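PDB 4GCV: putative transcription protein, which probably binds DNA as a transcriptional regulator of the HxlR-like helix-turn-helix family, with a putative role in sensing oxidative stress. Local coordinates for residues Asp31-Leu36 / Lys85-Arg90; Phe125-Ala130 / Val135-Cys140; Val142-Ala147 / Glu151-Leu156. The protein carries 2 engineered substitutions. All blocks are in the same frame, centred on the assembly; numbering follows the deposited sequence.

Contact 1 of 3, residues Asp31-Leu36 / Lys85-Arg90; sequences DALQGL and KGEDFR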
loop_
_atom_site.group_PDB
_atom_site.type_symbol
_atom_site.label_atom_id
_atom_site.label_comp_id
_atom_site.label_asym_id
_atom_site.label_seq_id
_atom_site.Cartn_x
_atom_site.Cartn_y
_atom_site.Cartn_z
ATOM N N ASP B 31 -4.570 -10.670 -10.531
ATOM C CA ASP B 31 -4.790 -11.865 -11.350
ATOM C C ASP B 31 -4.432 -13.131 -10.598
ATOM O O ASP B 31 -5.090 -14.154 -10.791
ATOM C CB ASP B 31 -3.905 -11.828 -12.605
ATOM C CG ASP B 31 -4.442 -10.947 -13.699
ATOM O OD1 ASP B 31 -5.682 -10.753 -13.777
ATOM O OD2 ASP B 31 -3.602 -10.464 -14.520
ATOM N N ALA B 32 -3.345 -13.111 -9.823
ATOM C CA ALA B 32 -3.009 -14.288 -8.998
ATOM C C ALA B 32 -4.129 -14.580 -7.987
ATOM O O ALA B 32 -4.518 -15.695 -7.795
ATOM C CB ALA B 32 -1.682 -14.088 -8.305
ATOM N N LEU B 33 -4.654 -13.550 -7.351
ATOM C CA LEU B 33 -5.734 -13.761 -6.380
ATOM C C LEU B 33 -6.990 -14.267 -7.068
ATOM O O LEU B 33 -7.741 -14.991 -6.456
ATOM C CB LEU B 33 -6.039 -12.475 -5.618
ATOM C CG LEU B 33 -4.820 -12.205 -4.735
ATOM C CD1 LEU B 33 -4.791 -10.752 -4.363
ATOM C CD2 LEU B 33 -4.836 -13.121 -3.483
ATOM N N GLN B 34 -7.194 -13.931 -8.350
ATOM C CA GLN B 34 -8.345 -14.450 -9.099
ATOM C C GLN B 34 -8.131 -15.856 -9.695
ATOM O O GLN B 34 -8.980 -16.345 -10.455
ATOM C CB GLN B 34 -8.698 -13.503 -10.236
ATOM C CG GLN B 34 -9.378 -12.198 -9.824
ATOM C CD GLN B 34 -9.684 -11.290 -11.048
ATOM O OE1 GLN B 34 -9.232 -11.554 -12.189
ATOM N NE2 GLN B 34 -10.451 -10.221 -10.812
ATOM N N GLY B 35 -7.000 -16.489 -9.418
ATOM C CA GLY B 35 -6.775 -17.842 -9.927
ATOM C C GLY B 35 -5.762 -18.058 -11.055
ATOM O O GLY B 35 -5.436 -19.197 -11.377
ATOM N N LEU B 36 -5.231 -16.992 -11.645
ATOM C CA LEU B 36 -4.173 -17.155 -12.664
ATOM C C LEU B 36 -2.873 -17.705 -12.048
ATOM O O LEU B 36 -2.518 -17.298 -10.962
ATOM C CB LEU B 36 -3.924 -15.818 -13.340
ATOM C CG LEU B 36 -4.620 -15.715 -14.691
ATOM C CD1 LEU B 36 -5.998 -16.388 -14.709
ATOM C CD2 LEU B 36 -4.676 -14.257 -15.250
ATOM N N LYS B 85 0.230 -14.065 3.322
ATOM C CA LYS B 85 0.545 -12.623 3.192
ATOM C C LYS B 85 -0.044 -11.936 1.957
ATOM O O LYS B 85 -0.552 -10.827 2.029
ATOM C CB LYS B 85 2.052 -12.403 3.171
ATOM C CG LYS B 85 2.670 -12.294 4.561
ATOM C CD LYS B 85 4.161 -11.991 4.411
ATOM C CE LYS B 85 4.793 -11.548 5.713
ATOM N NZ LYS B 85 4.260 -12.357 6.835
ATOM N N GLY B 86 0.065 -12.596 0.823
ATOM C CA GLY B 86 -0.397 -12.035 -0.447
ATOM C C GLY B 86 -1.895 -11.944 -0.465
ATOM O O GLY B 86 -2.442 -10.939 -0.868
ATOM N N GLU B 87 -2.541 -13.003 0.020
ATOM C CA GLU B 87 -3.967 -13.006 0.291
ATOM C C GLU B 87 -4.295 -11.806 1.153
ATOM O O GLU B 87 -5.209 -11.069 0.807
ATOM C CB GLU B 87 -4.457 -14.351 0.900
ATOM C CG GLU B 87 -4.555 -15.470 -0.150
ATOM C CD GLU B 87 -4.646 -16.910 0.429
ATOM O OE1 GLU B 87 -4.797 -17.096 1.671
ATOM O OE2 GLU B 87 -4.573 -17.892 -0.373
ATOM N N ASP B 88 -3.529 -11.542 2.211
ATOM C CA ASP B 88 -3.825 -10.361 3.054
ATOM C C ASP B 88 -3.510 -9.021 2.358
ATOM O O ASP B 88 -4.056 -7.964 2.710
ATOM C CB ASP B 88 -3.024 -10.414 4.355
ATOM C CG ASP B 88 -3.408 -11.612 5.235
ATOM O OD1 ASP B 88 -4.555 -12.105 5.089
ATOM O OD2 ASP B 88 -2.541 -12.051 6.030
ATOM N N PHE B 89 -2.636 -9.071 1.366
ATOM C CA PHE B 89 -2.199 -7.860 0.713
ATOM C C PHE B 89 -3.276 -7.152 -0.097
ATOM O O PHE B 89 -3.130 -5.976 -0.463
ATOM C CB PHE B 89 -1.072 -8.184 -0.224
ATOM C CG PHE B 89 -0.146 -7.048 -0.411
ATOM C CD1 PHE B 89 0.546 -6.531 0.680
ATOM C CD2 PHE B 89 0.031 -6.488 -1.663
ATOM C CE1 PHE B 89 1.415 -5.470 0.537
ATOM C CE2 PHE B 89 0.920 -5.463 -1.829
ATOM C CZ PHE B 89 1.623 -4.940 -0.741
ATOM N N ARG B 90 -4.328 -7.880 -0.408
ATOM C CA ARG B 90 -5.494 -7.343 -1.041
ATOM C C ARG B 90 -5.950 -6.018 -0.479
ATOM O O ARG B 90 -6.342 -5.144 -1.226
ATOM C CB ARG B 90 -6.610 -8.356 -0.929
ATOM C CG ARG B 90 -7.021 -8.870 -2.248
ATOM C CD ARG B 90 -8.340 -9.550 -2.051
ATOM N NE ARG B 90 -9.225 -8.992 -3.031
ATOM C CZ ARG B 90 -10.433 -8.516 -2.784
ATOM N NH1 ARG B 90 -10.966 -8.579 -1.559
ATOM N NH2 ARG B 90 -11.108 -8.008 -3.801
#

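Contact 2 of 3, residues Phe125-Ala130 / Val135-Cys140; sequences FMAALA and VPLEQC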
loop_
_atom_site.group_PDB
_atom_site.type_symbol
_atom_site.label_atom_id
_atom_site.label_comp_id
_atom_site.label_asym_id
_atom_site.label_seq_id
_atom_site.Cartn_x
_atom_site.Cartn_y
_atom_site.Cartn_z
ATOM N N PHE B 125 -12.341 4.538 2.412
ATOM C CA PHE B 125 -12.032 3.543 3.413
ATOM C C PHE B 125 -12.573 4.061 4.715
ATOM O O PHE B 125 -12.598 5.268 4.911
ATOM C CB PHE B 125 -10.532 3.426 3.569
ATOM C CG PHE B 125 -9.911 2.368 2.724
ATOM C CD1 PHE B 125 -10.221 2.268 1.381
ATOM C CD2 PHE B 125 -8.993 1.461 3.297
ATOM C CE1 PHE B 125 -9.635 1.297 0.589
ATOM C CE2 PHE B 125 -8.372 0.477 2.514
ATOM C CZ PHE B 125 -8.712 0.386 1.151
HETATM N N MSE B 126 -12.994 3.177 5.615
HETATM C CA MSE B 126 -13.340 3.603 6.978
HETATM C C MSE B 126 -12.679 2.643 7.981
HETATM O O MSE B 126 -12.384 1.513 7.635
HETATM C CB MSE B 126 -14.863 3.608 7.167
HETATM C CG MSE B 126 -15.660 4.562 6.239
HETATM SE SE MSE B 126 -15.633 6.443 6.858
HETATM C CE MSE B 126 -14.213 7.122 5.766
ATOM N N ALA B 127 -12.444 3.092 9.207
ATOM C CA ALA B 127 -11.909 2.223 10.248
ATOM C C ALA B 127 -12.977 1.667 11.196
ATOM O O ALA B 127 -13.749 2.428 11.802
ATOM C CB ALA B 127 -10.836 2.953 11.043
ATOM N N ALA B 128 -13.018 0.333 11.319
ATOM C CA ALA B 128 -13.975 -0.328 12.214
ATOM C C ALA B 128 -13.301 -0.647 13.516
ATOM O O ALA B 128 -12.350 -1.408 13.546
ATOM C CB ALA B 128 -14.494 -1.600 11.597
ATOM N N LEU B 129 -13.794 -0.066 14.585
ATOM C CA LEU B 129 -13.307 -0.354 15.922
ATOM C C LEU B 129 -13.915 -1.646 16.482
ATOM O O LEU B 129 -14.816 -2.242 15.875
ATOM C CB LEU B 129 -13.602 0.839 16.831
ATOM C CG LEU B 129 -13.028 2.150 16.272
ATOM C CD1 LEU B 129 -13.140 3.297 17.245
ATOM C CD2 LEU B 129 -11.562 1.969 15.816
ATOM N N ALA B 130 -13.429 -2.086 17.639
ATOM C CA ALA B 130 -13.976 -3.301 18.272
ATOM C C ALA B 130 -15.428 -3.159 18.720
ATOM O O ALA B 130 -16.186 -4.110 18.584
ATOM C CB ALA B 130 -13.083 -3.807 19.439
ATOM N N VAL B 135 -15.094 4.946 12.136
ATOM C CA VAL B 135 -14.590 6.311 12.005
ATOM C C VAL B 135 -13.758 6.541 10.733
ATOM O O VAL B 135 -13.202 5.607 10.159
ATOM C CB VAL B 135 -13.755 6.732 13.223
ATOM C CG1 VAL B 135 -14.602 6.707 14.492
ATOM C CG2 VAL B 135 -12.502 5.850 13.352
ATOM N N PRO B 136 -13.685 7.796 10.278
ATOM C CA PRO B 136 -12.831 8.105 9.135
ATOM C C PRO B 136 -11.370 7.929 9.472
ATOM O O PRO B 136 -10.973 8.079 10.631
ATOM C CB PRO B 136 -13.119 9.587 8.868
ATOM C CG PRO B 136 -13.671 10.111 10.141
ATOM C CD PRO B 136 -14.451 8.973 10.734
ATOM N N LEU B 137 -10.579 7.630 8.456
ATOM C CA LEU B 137 -9.146 7.454 8.637
ATOM C C LEU B 137 -8.387 8.679 9.173
ATOM O O LEU B 137 -7.454 8.519 9.973
ATOM C CB LEU B 137 -8.508 6.920 7.365
ATOM C CG LEU B 137 -8.358 5.411 7.407
ATOM C CD1 LEU B 137 -9.693 4.759 7.394
ATOM C CD2 LEU B 137 -7.587 5.001 6.194
ATOM N N GLU B 138 -8.806 9.880 8.756
ATOM C CA GLU B 138 -8.252 11.145 9.278
ATOM C C GLU B 138 -8.267 11.127 10.799
ATOM O O GLU B 138 -7.441 11.802 11.444
ATOM C CB GLU B 138 -9.048 12.389 8.771
ATOM C CG GLU B 138 -10.344 12.712 9.599
ATOM C CD GLU B 138 -11.180 13.907 9.098
ATOM O OE1 GLU B 138 -10.640 15.047 8.960
ATOM O OE2 GLU B 138 -12.409 13.698 8.893
ATOM N N GLN B 139 -9.217 10.369 11.358
ATOM C CA GLN B 139 -9.398 10.299 12.797
ATOM C C GLN B 139 -8.574 9.220 13.508
ATOM O O GLN B 139 -8.674 9.068 14.728
ATOM C CB GLN B 139 -10.876 10.115 13.118
ATOM C CG GLN B 139 -11.624 11.409 13.321
ATOM C CD GLN B 139 -13.044 11.168 13.684
ATOM O OE1 GLN B 139 -13.945 11.596 12.966
ATOM N NE2 GLN B 139 -13.272 10.476 14.810
ATOM N N CYS B 140 -7.770 8.483 12.744
ATOM C CA CYS B 140 -6.931 7.404 13.266
ATOM C C CYS B 140 -5.473 7.783 13.265
ATOM O O CYS B 140 -5.065 8.699 12.554
ATOM C CB CYS B 140 -7.086 6.153 12.395
ATOM S SG CYS B 140 -8.716 5.489 12.467
#

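Contact 3 of 3, residues Val142-Ala147 / Glu151-Leu156; sequences VQAGPA and EMRQRL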
loop_
_atom_site.group_PDB
_atom_site.type_symbol
_atom_site.label_atom_id
_atom_site.label_comp_id
_atom_site.label_asym_id
_atom_site.label_seq_id
_atom_site.Cartn_x
_atom_site.Cartn_y
_atom_site.Cartn_z
ATOM N N VAL B 142 -1.167 6.031 13.685
ATOM C CA VAL B 142 -0.202 4.977 13.869
ATOM C C VAL B 142 0.589 5.281 15.141
ATOM O O VAL B 142 1.068 6.395 15.322
ATOM C CB VAL B 142 0.704 4.883 12.615
ATOM C CG1 VAL B 142 1.981 4.093 12.867
ATOM C CG2 VAL B 142 -0.079 4.298 11.454
ATOM N N GLN B 143 0.695 4.313 16.046
ATOM C CA GLN B 143 1.382 4.553 17.302
ATOM C C GLN B 143 2.089 3.306 17.786
ATOM O O GLN B 143 1.940 2.240 17.199
ATOM C CB GLN B 143 0.420 5.038 18.386
ATOM C CG GLN B 143 -0.603 3.985 18.727
ATOM C CD GLN B 143 -1.281 4.223 20.032
ATOM O OE1 GLN B 143 -1.487 5.368 20.440
ATOM N NE2 GLN B 143 -1.656 3.139 20.711
ATOM N N ALA B 144 2.851 3.445 18.861
ATOM C CA ALA B 144 3.590 2.313 19.379
ATOM C C ALA B 144 2.659 1.374 20.107
ATOM O O ALA B 144 1.759 1.811 20.812
ATOM C CB ALA B 144 4.700 2.756 20.291
ATOM N N GLY B 145 2.902 0.077 19.927
ATOM C CA GLY B 145 2.080 -0.958 20.517
ATOM C C GLY B 145 2.654 -1.449 21.820
ATOM O O GLY B 145 3.773 -1.087 22.170
ATOM N N PRO B 146 1.896 -2.300 22.533
ATOM C CA PRO B 146 2.316 -2.881 23.818
ATOM C C PRO B 146 3.650 -3.629 23.769
ATOM O O PRO B 146 4.417 -3.557 24.724
ATOM C CB PRO B 146 1.182 -3.849 24.168
ATOM C CG PRO B 146 0.014 -3.409 23.319
ATOM C CD PRO B 146 0.545 -2.733 22.123
ATOM N N ALA B 147 3.934 -4.313 22.669
ATOM C CA ALA B 147 5.179 -5.090 22.526
ATOM C C ALA B 147 6.418 -4.246 22.099
ATOM O O ALA B 147 7.560 -4.743 22.154
ATOM C CB ALA B 147 4.965 -6.249 21.543
ATOM N N GLU B 151 13.521 1.421 20.976
ATOM C CA GLU B 151 13.819 1.926 19.651
ATOM C C GLU B 151 12.531 2.228 18.891
ATOM O O GLU B 151 12.411 3.275 18.244
ATOM C CB GLU B 151 14.626 0.899 18.856
ATOM C CG GLU B 151 16.114 1.134 18.817
ATOM C CD GLU B 151 16.515 2.240 17.846
ATOM O OE1 GLU B 151 16.262 2.085 16.622
ATOM O OE2 GLU B 151 17.081 3.256 18.311
HETATM N N MSE B 152 11.575 1.302 18.957
HETATM C CA MSE B 152 10.317 1.495 18.258
HETATM C C MSE B 152 9.575 2.731 18.752
HETATM O O MSE B 152 9.069 3.507 17.945
HETATM C CB MSE B 152 9.431 0.244 18.347
HETATM C CG MSE B 152 8.170 0.385 17.561
HETATM SE SE MSE B 152 8.605 0.474 15.652
HETATM C CE MSE B 152 8.860 -1.446 15.291
ATOM N N ARG B 153 9.523 2.896 20.073
ATOM C CA ARG B 153 8.889 4.039 20.744
ATOM C C ARG B 153 9.430 5.382 20.244
ATOM O O ARG B 153 8.669 6.327 20.020
ATOM C CB ARG B 153 9.117 3.941 22.264
ATOM C CG ARG B 153 8.557 2.683 22.935
ATOM C CD ARG B 153 7.373 3.004 23.829
ATOM N NE ARG B 153 7.683 2.871 25.252
ATOM C CZ ARG B 153 8.128 3.861 26.042
ATOM N NH1 ARG B 153 8.333 5.093 25.559
ATOM N NH2 ARG B 153 8.376 3.620 27.332
ATOM N N GLN B 154 10.751 5.439 20.081
ATOM C CA GLN B 154 11.463 6.616 19.592
ATOM C C GLN B 154 11.095 6.906 18.151
ATOM O O GLN B 154 10.931 8.061 17.771
ATOM C CB GLN B 154 12.982 6.412 19.672
ATOM C CG GLN B 154 13.807 7.710 19.558
ATOM C CD GLN B 154 15.053 7.556 18.671
ATOM O OE1 GLN B 154 14.955 7.141 17.510
ATOM N NE2 GLN B 154 16.217 7.898 19.213
ATOM N N ARG B 155 10.976 5.856 17.347
ATOM C CA ARG B 155 10.624 6.030 15.942
ATOM C C ARG B 155 9.196 6.536 15.741
ATOM O O ARG B 155 8.904 7.164 14.705
ATOM C CB ARG B 155 10.899 4.766 15.139
ATOM C CG ARG B 155 12.359 4.489 15.080
ATOM C CD ARG B 155 12.723 3.156 14.433
ATOM N NE ARG B 155 14.104 3.283 14.011
ATOM C CZ ARG B 155 15.005 2.312 13.950
ATOM N NH1 ARG B 155 14.693 1.071 14.271
ATOM N NH2 ARG B 155 16.237 2.607 13.547
ATOM N N LEU B 156 8.357 6.348 16.758
ATOM C CA LEU B 156 6.933 6.663 16.687
ATOM C C LEU B 156 6.510 7.781 17.641
ATOM O O LEU B 156 7.374 8.569 18.091
ATOM C CB LEU B 156 6.106 5.396 16.939
ATOM C CG LEU B 156 6.263 4.287 15.893
ATOM C CD1 LEU B 156 5.396 3.052 16.249
ATOM C CD2 LEU B 156 5.979 4.799 14.464
#

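Contact 1 of 3, residues Asp31-Leu36 / Lys85-Arg90
L33 holds CG anti to its own carbonyl carbon (chi1 -68°), and this sends its two methyls toward E87 and R90; R90, with chi1 near -115°, turns its CG to L33. The contact belongs to the HxlR-like helix-turn-helix region. It joins the last turn of helix 23-33 to the first turns of helix 84-101. It is apolar, with no hydrogen bond between the two segments. L33 alone represents its segment. Its CD2 packs against the backbone of helix 84-101, 3.9 Å from CA of E87, and also meets E87 CG at 4.1 Å. P82 packs against both A32 and L33. Helix 23-33 ends just after L33 in a Schellman motif. There L36 N bonds to D31 O at 3.0 Å and G35 N to A32 O at 3.1 Å, with G35 at positive phi. R90 divides its work: the aliphatic part faces L33, while NH2 is hydrogen-bonded to the C140 carbonyl of the second subunit. F89 meets W99 of that subunit edge-to-face, so helix 84-101 also serves the dimer interface. The closest approach of the two segments is L33 CD1 to R90 CG, 3.6 Å.

Contact 2 of 3, residues Phe125-Ala130 / Val135-Cys140
A127 and V135 form an antiparallel hydrogen-bonded pair with two backbone bonds. A127 N donates to V135 O at 2.8 Å, almost straight at 166°. V135 N returns a bond to A127 O at 2.9 Å, in the carbonyl plane and slightly more bent at 157°. These bonds close the beta hairpin of strands 122-129 and 134-136. Both side chains lie on one face of the sheet, with A127 CB 4.1 Å from V135 CG2. C140 comes back to the same methyl: its SG lies 3.6 Å from A127 CB. L137, in the 3-10 turn after strand 134-136, lays CD1 over the backbone, 3.7 Å from A127 N. That methyl also touches the CB of F125. The ring of F125 leads away to A95 and A98 of helix 84-101. M126, a selenomethionine, folds at chi2 (-80°) and chi3, and this lays its CE against P136, 3.8 Å from P136 CA. Strand 122-129 does not end the sheet. M126, A128, L129 and C140 pair with an antiparallel strand of the second subunit, and F125 packs on L137 of that subunit. Between the two segments the polar work is thus done by main-chain amides alone. The side chains add an apolar, largely buried layer, consistent with a hairpin built into a dimer interface.

Contact 3 of 3, residues Val142-Ala147 / Glu151-Leu156
L156 leans on A144 and the end of strand 140-144, closing a beta-loop-alpha unit at the C-terminal end of the modelled chain: strand 140-144, a turn, then helix 150-155. The apolar contacts come first. With chi1 at -64° the CG of L156 sits beside the backbone N, and the extended chi2 (180°) carries CD1 to the strand backbone. CD1 lies 3.7 Å from Q143 C and equally close to A144 N. It also reaches A144 CB at 4.1 Å. The other methyl, CD2, touches V142 CG1 more loosely at 4.4 Å. A144 turns its CB toward the helix and brushes R153, with both CA and CD of that residue 4.4 Å away. No hydrogen bond joins the two segments; they meet through apolar packing. Charged contacts lie within the helix and beyond it. R155 NH1 is 3.0 Å from E151 OE1, but that oxygen sits well out of the guanidinium plane, so the pair is electrostatic and no N-H points at it. NE and NH2 of R155 serve the second subunit: NE bonds to the carbonyl of L46 and NH2 to that of D47, both in that subunit. The carboxylates of E151 and the same D47 are close, which may raise the proton affinity of one of them, although R155 beside E151 would offset this in part. Backbone pairing also crosses the interface, through V142 and Q143. Inside the helix, R155 N bonds to E151 O at 3.1 Å.

From the N terminus, contact 1 comes first and closes the longest loop. It brings the end of helix 23-33 to helix 84-101 across 48 residues that include two helices and the hairpin of strands 66-73 and 76-82. Contact 2 then closes a short hairpin. Contact 3 closes an equally local turn from strand 140-144 into helix 150-155. The three follow in series; none nests in or crosses another. Contacts 2 and 3 adjoin in sequence, with centres about 20 Å apart. Contact 1 is about 24 Å from contact 2, centre to centre. Contact 1 lies within the HxlR-like region, the others shape the C-terminal arm, and all three touch the second subunit.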